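Local structure of tail fiber protein (5W5P) at residues Arg278-Cys292 and Ala305-Ser319. The protein probably recognises and degrades the capsular polysaccharide of its Acinetobacter baumannii host, as phage tailspikes do, acting as a trimeric fibre. Residues are numbered along the deposited sequence; the frame is centred on the assembly and turned at random.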
ATOM      1  N   ARG A 278      -8.808  16.054  15.275  1.00 43.91           N
ATOM      2  CA  ARG A 278      -9.312  16.088  13.912  1.00 45.52           C
ATOM      3  C   ARG A 278      -8.119  16.007  12.970  1.00 48.05           C
ATOM      4  O   ARG A 278      -7.019  16.455  13.311  1.00 48.31           O
ATOM      5  CB  ARG A 278     -10.147  17.357  13.673  1.00 42.26           C
ATOM      6  CG  ARG A 278     -10.736  17.485  12.279  1.00 42.97           C
ATOM      7  CD  ARG A 278     -12.249  17.348  12.315  1.00 44.51           C
ATOM      8  NE  ARG A 278     -12.899  17.677  11.050  1.00 37.65           N
ATOM      9  CZ  ARG A 278     -12.789  16.976   9.924  1.00 41.35           C
ATOM     10  NH1 ARG A 278     -13.439  17.378   8.836  1.00 37.59           N
ATOM     11  NH2 ARG A 278     -12.048  15.875   9.877  1.00 37.36           N
ATOM     12  N   GLY A 279      -8.334  15.417  11.800  1.00 43.35           N
ATOM     13  CA  GLY A 279      -7.247  15.209  10.860  1.00 40.22           C
ATOM     14  C   GLY A 279      -7.726  15.255   9.430  1.00 44.25           C
ATOM     15  O   GLY A 279      -8.874  14.919   9.128  1.00 49.26           O
ATOM     16  N   PHE A 280      -6.831  15.680   8.539  1.00 44.77           N
ATOM     17  CA  PHE A 280      -7.055  15.654   7.097  1.00 38.79           C
ATOM     18  C   PHE A 280      -5.815  15.069   6.443  1.00 35.18           C
ATOM     19  O   PHE A 280      -4.710  15.572   6.660  1.00 38.02           O
ATOM     20  CB  PHE A 280      -7.325  17.056   6.529  1.00 37.44           C
ATOM     21  CG  PHE A 280      -8.509  17.756   7.136  1.00 42.21           C
ATOM     22  CD1 PHE A 280      -8.372  18.495   8.308  1.00 41.59           C
ATOM     23  CD2 PHE A 280      -9.755  17.710   6.521  1.00 36.14           C
ATOM     24  CE1 PHE A 280      -9.457  19.155   8.865  1.00 37.75           C
ATOM     25  CE2 PHE A 280     -10.845  18.370   7.075  1.00 36.88           C
ATOM     26  CZ  PHE A 280     -10.695  19.092   8.248  1.00 37.15           C
ATOM     27  N   ASN A 281      -5.992  14.017   5.649  1.00 34.81           N
ATOM     28  CA  ASN A 281      -4.930  13.459   4.812  1.00 33.28           C
ATOM     29  C   ASN A 281      -3.697  13.118   5.651  1.00 37.32           C
ATOM     30  O   ASN A 281      -2.631  13.716   5.536  1.00 38.06           O
ATOM     31  CB  ASN A 281      -4.593  14.431   3.679  1.00 33.69           C
ATOM     32  CG  ASN A 281      -3.510  13.905   2.765  1.00 42.51           C
ATOM     33  OD1 ASN A 281      -3.544  12.751   2.336  1.00 40.43           O
ATOM     34  ND2 ASN A 281      -2.530  14.755   2.465  1.00 33.65           N
ATOM     35  N   VAL A 282      -3.885  12.127   6.510  1.00 38.69           N
ATOM     36  CA  VAL A 282      -2.905  11.741   7.516  1.00 35.82           C
ATOM     37  C   VAL A 282      -2.296  10.411   7.099  1.00 37.38           C
ATOM     38  O   VAL A 282      -3.009   9.501   6.663  1.00 38.36           O
ATOM     39  CB  VAL A 282      -3.551  11.647   8.912  1.00 34.90           C
ATOM     40  CG1 VAL A 282      -2.601  10.988   9.919  1.00 32.10           C
ATOM     41  CG2 VAL A 282      -4.003  13.024   9.377  1.00 32.73           C
ATOM     42  N   THR A 283      -0.971  10.308   7.201  1.00 36.55           N
ATOM     43  CA  THR A 283      -0.251   9.087   6.859  1.00 37.03           C
ATOM     44  C   THR A 283       0.724   8.756   7.977  1.00 41.66           C
ATOM     45  O   THR A 283       1.530   9.607   8.370  1.00 43.72           O
ATOM     46  CB  THR A 283       0.506   9.226   5.533  1.00 34.60           C
ATOM     47  OG1 THR A 283      -0.374   9.744   4.525  1.00 34.75           O
ATOM     48  CG2 THR A 283       1.041   7.874   5.092  1.00 31.71           C
ATOM     49  N   VAL A 284       0.634   7.532   8.502  1.00 39.15           N
ATOM     50  CA  VAL A 284       1.593   7.057   9.493  1.00 37.96           C
ATOM     51  C   VAL A 284       1.973   5.627   9.129  1.00 40.11           C
ATOM     52  O   VAL A 284       1.320   4.672   9.564  1.00 42.06           O
ATOM     53  CB  VAL A 284       1.022   7.148  10.923  1.00 37.25           C
ATOM     54  CG1 VAL A 284       2.038   6.645  11.927  1.00 34.28           C
ATOM     55  CG2 VAL A 284       0.595   8.583  11.256  1.00 33.45           C
ATOM     56  N   SER A 285       3.032   5.468   8.331  1.00 40.19           N
ATOM     57  CA  SER A 285       3.360   4.185   7.727  1.00 38.89           C
ATOM     58  C   SER A 285       4.841   3.855   7.882  1.00 43.60           C
ATOM     59  O   SER A 285       5.701   4.740   7.842  1.00 44.39           O
ATOM     60  CB  SER A 285       2.997   4.169   6.238  1.00 36.81           C
ATOM     61  OG  SER A 285       1.607   4.354   6.045  1.00 41.13           O
ATOM     62  N   ARG A 286       5.121   2.556   8.052  1.00 41.94           N
ATOM     63  CA  ARG A 286       6.474   2.000   7.977  1.00 37.76           C
ATOM     64  C   ARG A 286       7.412   2.646   9.003  1.00 37.12           C
ATOM     65  O   ARG A 286       8.547   3.015   8.700  1.00 32.90           O
ATOM     66  CB  ARG A 286       7.037   2.123   6.554  1.00 32.88           C
ATOM     67  CG  ARG A 286       6.306   1.266   5.517  1.00 33.07           C
ATOM     68  CD  ARG A 286       6.543   1.757   4.089  1.00 35.77           C
ATOM     69  NE  ARG A 286       5.645   2.851   3.714  1.00 37.31           N
ATOM     70  CZ  ARG A 286       4.431   2.686   3.191  1.00 40.29           C
ATOM     71  NH1 ARG A 286       3.957   1.469   2.974  1.00 45.46           N
ATOM     72  NH2 ARG A 286       3.686   3.739   2.882  1.00 32.49           N
ATOM     73  N   ASN A 287       6.936   2.760  10.239  1.00 33.97           N
ATOM     74  CA  ASN A 287       7.744   3.254  11.344  1.00 34.36           C
ATOM     75  C   ASN A 287       8.040   2.123  12.320  1.00 39.47           C
ATOM     76  O   ASN A 287       7.166   1.307  12.617  1.00 50.18           O
ATOM     77  CB  ASN A 287       7.047   4.396  12.093  1.00 35.97           C
ATOM     78  CG  ASN A 287       6.652   5.543  11.190  1.00 41.08           C
ATOM     79  OD1 ASN A 287       5.528   5.593  10.680  1.00 47.84           O
ATOM     80  ND2 ASN A 287       7.561   6.489  11.013  1.00 34.26           N
ATOM     81  N   PHE A 288       9.270   2.088  12.829  1.00 36.92           N
ATOM     82  CA  PHE A 288       9.673   1.134  13.860  1.00 39.61           C
ATOM     83  C   PHE A 288       9.339   1.735  15.225  1.00 42.26           C
ATOM     84  O   PHE A 288      10.093   2.553  15.755  1.00 46.92           O
ATOM     85  CB  PHE A 288      11.164   0.826  13.749  1.00 42.15           C
ATOM     86  CG  PHE A 288      11.562   0.154  12.461  1.00 38.95           C
ATOM     87  CD1 PHE A 288      10.744  -0.809  11.884  1.00 39.33           C
ATOM     88  CD2 PHE A 288      12.758   0.481  11.829  1.00 37.78           C
ATOM     89  CE1 PHE A 288      11.109  -1.436  10.705  1.00 35.08           C
ATOM     90  CE2 PHE A 288      13.131  -0.143  10.647  1.00 35.47           C
ATOM     91  CZ  PHE A 288      12.302  -1.105  10.086  1.00 40.54           C
ATOM     92  N   CYS A 289       8.213   1.334  15.812  1.00 42.91           N
ATOM     93  CA  CYS A 289       7.768   1.888  17.091  1.00 43.18           C
ATOM     94  C   CYS A 289       7.932   0.850  18.193  1.00 41.28           C
ATOM     95  O   CYS A 289       7.289  -0.204  18.158  1.00 43.49           O
ATOM     96  CB  CYS A 289       6.317   2.358  17.022  1.00 34.22           C
ATOM     97  SG  CYS A 289       5.881   3.230  15.516  1.00 34.06           S
ATOM     98  N   GLU A 290       8.765   1.169  19.181  1.00 37.58           N
ATOM     99  CA  GLU A 290       9.119   0.249  20.255  1.00 37.45           C
ATOM    100  C   GLU A 290       8.724   0.863  21.590  1.00 41.04           C
ATOM    101  O   GLU A 290       9.240   1.920  21.966  1.00 46.32           O
ATOM    102  CB  GLU A 290      10.617  -0.068  20.228  1.00 37.59           C
ATOM    103  CG  GLU A 290      11.130  -0.542  18.874  1.00 41.30           C
ATOM    104  CD  GLU A 290      11.002  -2.049  18.691  1.00 46.06           C
ATOM    105  OE1 GLU A 290      10.239  -2.688  19.452  1.00 47.05           O
ATOM    106  OE2 GLU A 290      11.671  -2.599  17.789  1.00 47.61           O
ATOM    107  N   SER A 291       7.809   0.201  22.297  1.00 40.61           N
ATOM    108  CA  SER A 291       7.410   0.601  23.645  1.00 41.39           C
ATOM    109  C   SER A 291       6.838   2.018  23.665  1.00 38.09           C
ATOM    110  O   SER A 291       7.112   2.802  24.574  1.00 38.68           O
ATOM    111  CB  SER A 291       8.581   0.478  24.621  1.00 39.61           C
ATOM    112  OG  SER A 291       9.100  -0.840  24.626  1.00 42.33           O
ATOM    113  N   CYS A 292       6.040   2.355  22.655  1.00 37.15           N
ATOM    114  CA  CYS A 292       5.331   3.627  22.624  1.00 39.18           C
ATOM    115  C   CYS A 292       3.993   3.492  23.343  1.00 43.10           C
ATOM    116  O   CYS A 292       3.275   2.510  23.163  1.00 44.84           O
ATOM    117  CB  CYS A 292       5.108   4.086  21.186  1.00 35.81           C
ATOM    118  SG  CYS A 292       6.605   4.642  20.359  1.00 39.59           S
ATOM    119  N   ALA A 305     -14.214  12.867  12.034  1.00 39.14           N
ATOM    120  CA  ALA A 305     -13.030  13.359  12.722  1.00 40.93           C
ATOM    121  C   ALA A 305     -11.784  13.270  11.852  1.00 40.08           C
ATOM    122  O   ALA A 305     -10.911  14.143  11.936  1.00 39.02           O
ATOM    123  CB  ALA A 305     -12.805  12.578  14.022  1.00 36.01           C
ATOM    124  N   VAL A 306     -11.690  12.243  11.008  1.00 37.35           N
ATOM    125  CA  VAL A 306     -10.516  11.990  10.182  1.00 34.72           C
ATOM    126  C   VAL A 306     -10.965  11.858   8.733  1.00 37.53           C
ATOM    127  O   VAL A 306     -11.739  10.953   8.400  1.00 40.56           O
ATOM    128  CB  VAL A 306      -9.764  10.724  10.624  1.00 36.20           C
ATOM    129  CG1 VAL A 306      -8.468  10.582   9.844  1.00 34.47           C
ATOM    130  CG2 VAL A 306      -9.498  10.750  12.128  1.00 40.06           C
ATOM    131  N   ASN A 307     -10.483  12.751   7.878  1.00 39.46           N
ATOM    132  CA  ASN A 307     -10.715  12.684   6.438  1.00 39.49           C
ATOM    133  C   ASN A 307      -9.495  12.011   5.817  1.00 37.97           C
ATOM    134  O   ASN A 307      -8.492  12.670   5.534  1.00 38.21           O
ATOM    135  CB  ASN A 307     -10.944  14.074   5.851  1.00 40.02           C
ATOM    136  CG  ASN A 307     -12.353  14.594   6.104  1.00 41.23           C
ATOM    137  OD1 ASN A 307     -12.625  15.224   7.127  1.00 39.27           O
ATOM    138  ND2 ASN A 307     -13.259  14.323   5.169  1.00 40.31           N
ATOM    139  N   VAL A 308      -9.594  10.694   5.613  1.00 35.03           N
ATOM    140  CA  VAL A 308      -8.527   9.838   5.090  1.00 36.62           C
ATOM    141  C   VAL A 308      -7.387   9.698   6.092  1.00 38.67           C
ATOM    142  O   VAL A 308      -6.744  10.682   6.475  1.00 36.48           O
ATOM    143  CB  VAL A 308      -7.983  10.340   3.738  1.00 34.98           C
ATOM    144  CG1 VAL A 308      -6.952   9.360   3.182  1.00 33.12           C
ATOM    145  CG2 VAL A 308      -9.111  10.527   2.760  1.00 35.07           C
ATOM    146  N   ILE A 309      -7.133   8.464   6.518  1.00 41.81           N
ATOM    147  CA  ILE A 309      -5.922   8.112   7.247  1.00 39.44           C
ATOM    148  C   ILE A 309      -5.421   6.787   6.691  1.00 39.52           C
ATOM    149  O   ILE A 309      -6.217   5.901   6.359  1.00 45.73           O
ATOM    150  CB  ILE A 309      -6.159   8.035   8.773  1.00 38.47           C
ATOM    151  CG1 ILE A 309      -4.861   7.687   9.510  1.00 38.13           C
ATOM    152  CG2 ILE A 309      -7.247   7.027   9.115  1.00 37.15           C
ATOM    153  CD1 ILE A 309      -4.948   7.834  11.005  1.00 33.05           C
ATOM    154  N   ARG A 310      -4.106   6.665   6.551  1.00 36.59           N
ATOM    155  CA  ARG A 310      -3.482   5.408   6.163  1.00 35.50           C
ATOM    156  C   ARG A 310      -2.421   5.086   7.200  1.00 36.58           C
ATOM    157  O   ARG A 310      -1.613   5.953   7.548  1.00 37.86           O
ATOM    158  CB  ARG A 310      -2.848   5.476   4.765  1.00 35.83           C
ATOM    159  CG  ARG A 310      -3.685   6.177   3.714  1.00 33.34           C
ATOM    160  CD  ARG A 310      -3.480   7.686   3.754  1.00 35.00           C
ATOM    161  NE  ARG A 310      -3.748   8.296   2.457  1.00 40.50           N
ATOM    162  CZ  ARG A 310      -3.887   9.603   2.263  1.00 41.52           C
ATOM    163  NH1 ARG A 310      -4.145  10.072   1.049  1.00 41.22           N
ATOM    164  NH2 ARG A 310      -3.773  10.440   3.284  1.00 43.02           N
ATOM    165  N   CYS A 311      -2.437   3.854   7.703  1.00 31.52           N
ATOM    166  CA  CYS A 311      -1.423   3.367   8.635  1.00 37.75           C
ATOM    167  C   CYS A 311      -0.982   1.994   8.140  1.00 35.92           C
ATOM    168  O   CYS A 311      -1.653   0.992   8.404  1.00 36.67           O
ATOM    169  CB  CYS A 311      -1.963   3.307  10.062  1.00 40.21           C
ATOM    170  SG  CYS A 311      -2.579   4.894  10.711  1.00 37.77           S
ATOM    171  N   ASP A 312       0.143   1.949   7.424  1.00 34.17           N
ATOM    172  CA  ASP A 312       0.582   0.745   6.733  1.00 36.42           C
ATOM    173  C   ASP A 312       1.976   0.323   7.186  1.00 37.80           C
ATOM    174  O   ASP A 312       2.842   1.166   7.439  1.00 38.97           O
ATOM    175  CB  ASP A 312       0.577   0.954   5.214  1.00 38.91           C
ATOM    176  CG  ASP A 312      -0.770   1.430   4.694  1.00 44.95           C
ATOM    177  OD1 ASP A 312      -1.801   1.116   5.326  1.00 47.14           O
ATOM    178  OD2 ASP A 312      -0.797   2.114   3.645  1.00 45.42           O
ATOM    179  N   GLY A 313       2.181  -0.990   7.289  1.00 33.93           N
ATOM    180  CA  GLY A 313       3.503  -1.552   7.499  1.00 33.21           C
ATOM    181  C   GLY A 313       4.256  -1.051   8.713  1.00 37.33           C
ATOM    182  O   GLY A 313       5.490  -1.115   8.733  1.00 41.14           O
ATOM    183  N   ASN A 314       3.556  -0.555   9.731  1.00 35.77           N
ATOM    184  CA  ASN A 314       4.213  -0.114  10.950  1.00 34.44           C
ATOM    185  C   ASN A 314       4.622  -1.309  11.808  1.00 36.70           C
ATOM    186  O   ASN A 314       4.067  -2.406  11.704  1.00 34.95           O
ATOM    187  CB  ASN A 314       3.294   0.791  11.769  1.00 32.78           C
ATOM    188  CG  ASN A 314       3.117   2.159  11.150  1.00 36.37           C
ATOM    189  OD1 ASN A 314       4.049   2.966  11.113  1.00 37.85           O
ATOM    190  ND2 ASN A 314       1.910   2.435  10.673  1.00 31.88           N
ATOM    191  N   LEU A 315       5.614  -1.078  12.664  1.00 40.28           N
ATOM    192  CA  LEU A 315       5.927  -1.972  13.771  1.00 34.10           C
ATOM    193  C   LEU A 315       5.368  -1.357  15.046  1.00 41.79           C
ATOM    194  O   LEU A 315       5.557  -0.160  15.292  1.00 43.70           O
ATOM    195  CB  LEU A 315       7.434  -2.194  13.889  1.00 34.63           C
ATOM    196  CG  LEU A 315       8.036  -2.708  15.199  1.00 36.99           C
ATOM    197  CD1 LEU A 315       7.820  -4.191  15.354  1.00 35.96           C
ATOM    198  CD2 LEU A 315       9.525  -2.396  15.228  1.00 39.39           C
ATOM    199  N   TRP A 316       4.659  -2.165  15.838  1.00 39.67           N
ATOM    200  CA  TRP A 316       4.009  -1.702  17.072  1.00 38.65           C
ATOM    201  C   TRP A 316       4.121  -2.826  18.103  1.00 40.71           C
ATOM    202  O   TRP A 316       3.255  -3.703  18.177  1.00 42.48           O
ATOM    203  CB  TRP A 316       2.559  -1.313  16.815  1.00 34.62           C
ATOM    204  CG  TRP A 316       1.940  -0.492  17.900  1.00 34.33           C
ATOM    205  CD1 TRP A 316       1.028  -0.913  18.831  1.00 35.24           C
ATOM    206  CD2 TRP A 316       2.171   0.896  18.164  1.00 36.23           C
ATOM    207  NE1 TRP A 316       0.686   0.128  19.660  1.00 36.51           N
ATOM    208  CE2 TRP A 316       1.368   1.251  19.267  1.00 38.21           C
ATOM    209  CE3 TRP A 316       2.979   1.873  17.575  1.00 33.92           C
ATOM    210  CZ2 TRP A 316       1.355   2.543  19.795  1.00 38.51           C
ATOM    211  CZ3 TRP A 316       2.966   3.155  18.099  1.00 35.43           C
ATOM    212  CH2 TRP A 316       2.162   3.478  19.199  1.00 36.86           C
ATOM    213  N   GLU A 317       5.186  -2.785  18.902  1.00 40.27           N
ATOM    214  CA  GLU A 317       5.515  -3.848  19.841  1.00 42.32           C
ATOM    215  C   GLU A 317       5.628  -3.286  21.252  1.00 44.26           C
ATOM    216  O   GLU A 317       6.144  -2.180  21.448  1.00 46.68           O
ATOM    217  CB  GLU A 317       6.827  -4.534  19.441  1.00 47.43           C
ATOM    218  CG  GLU A 317       7.043  -5.906  20.053  1.00 54.36           C
ATOM    219  CD  GLU A 317       8.162  -6.666  19.369  1.00 56.27           C
ATOM    220  OE1 GLU A 317       8.788  -6.096  18.451  1.00 54.57           O
ATOM    221  OE2 GLU A 317       8.414  -7.832  19.745  1.00 57.92           O
ATOM    222  N   SER A 318       5.143  -4.059  22.228  1.00 42.38           N
ATOM    223  CA  SER A 318       5.221  -3.690  23.644  1.00 44.17           C
ATOM    224  C   SER A 318       4.683  -2.284  23.874  1.00 40.43           C
ATOM    225  O   SER A 318       5.204  -1.518  24.685  1.00 39.72           O
ATOM    226  CB  SER A 318       6.652  -3.816  24.170  1.00 44.45           C
ATOM    227  OG  SER A 318       7.182  -5.097  23.884  1.00 47.81           O
ATOM    228  N   SER A 319       3.623  -1.946  23.158  1.00 37.90           N
ATOM    229  CA  SER A 319       3.139  -0.577  23.088  1.00 37.57           C
ATOM    230  C   SER A 319       1.701  -0.492  23.600  1.00 41.31           C
ATOM    231  O   SER A 319       1.144  -1.458  24.132  1.00 43.56           O
ATOM    232  CB  SER A 319       3.262  -0.066  21.653  1.00 39.00           C
ATOM    233  OG  SER A 319       4.611   0.226  21.329  1.00 39.67           O
TER
HETATM  234  O   HOH W   1       0.816   4.417   3.742  1.00 33.14           O
HETATM  235  O   HOH W   2       1.057   1.213   1.416  1.00 32.61           O
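V282 and I309 pack side by side in the interior of a right-handed parallel beta-helix, CG1 of V282 lying 4.0 Å from CG1 of I309; these two rungs show how such a solenoid repeats its chemistry from one coil to the next. V284 continues the same apolar core beside C311. Farther along, the indole of W316 meets the preceding coil through its six-membered ring: CE3 lies 3.4 Å from CB of C289, whose sulfur sits at the ring edge, while CB of C292 approaches CH2. The indole reaches both cysteines because CG is anti to the backbone N (chi1 -164°), and F322 meets it edge-to-face.

Parallel backbone bonds join 279-285 to 306-310 and 288-290 to 315-317. Between these strand pairs, the amide of N314 does the work of a peptide group: ND2 gives a nearly straight bond to V284 O (2.6 Å), and OD1 accepts from N287 N (3.0 Å). One side chain thus serves two main-chain polar groups at a buried bend.

Polar side chains mark the outer corners. R310, bent at chi2 (85°), gives a hydrogen bond from NH2 to N281 OD1, with CG1 of V308 over the centre of its guanidinium; a neighbouring subunit packs against this corner. Just before 279-285, R278 directs NH1 and NH2 end-on at N307 OD1, each at 2.9 Å, while NH2 also reaches A305 O from above the carbonyl plane. E252 binds R278 NE, which may temper its charge.

Apolar packing inside, with amide and guanidinium groups bonding at the turns, implies that successive coils are held in register by side chains as well as by the backbone ladder.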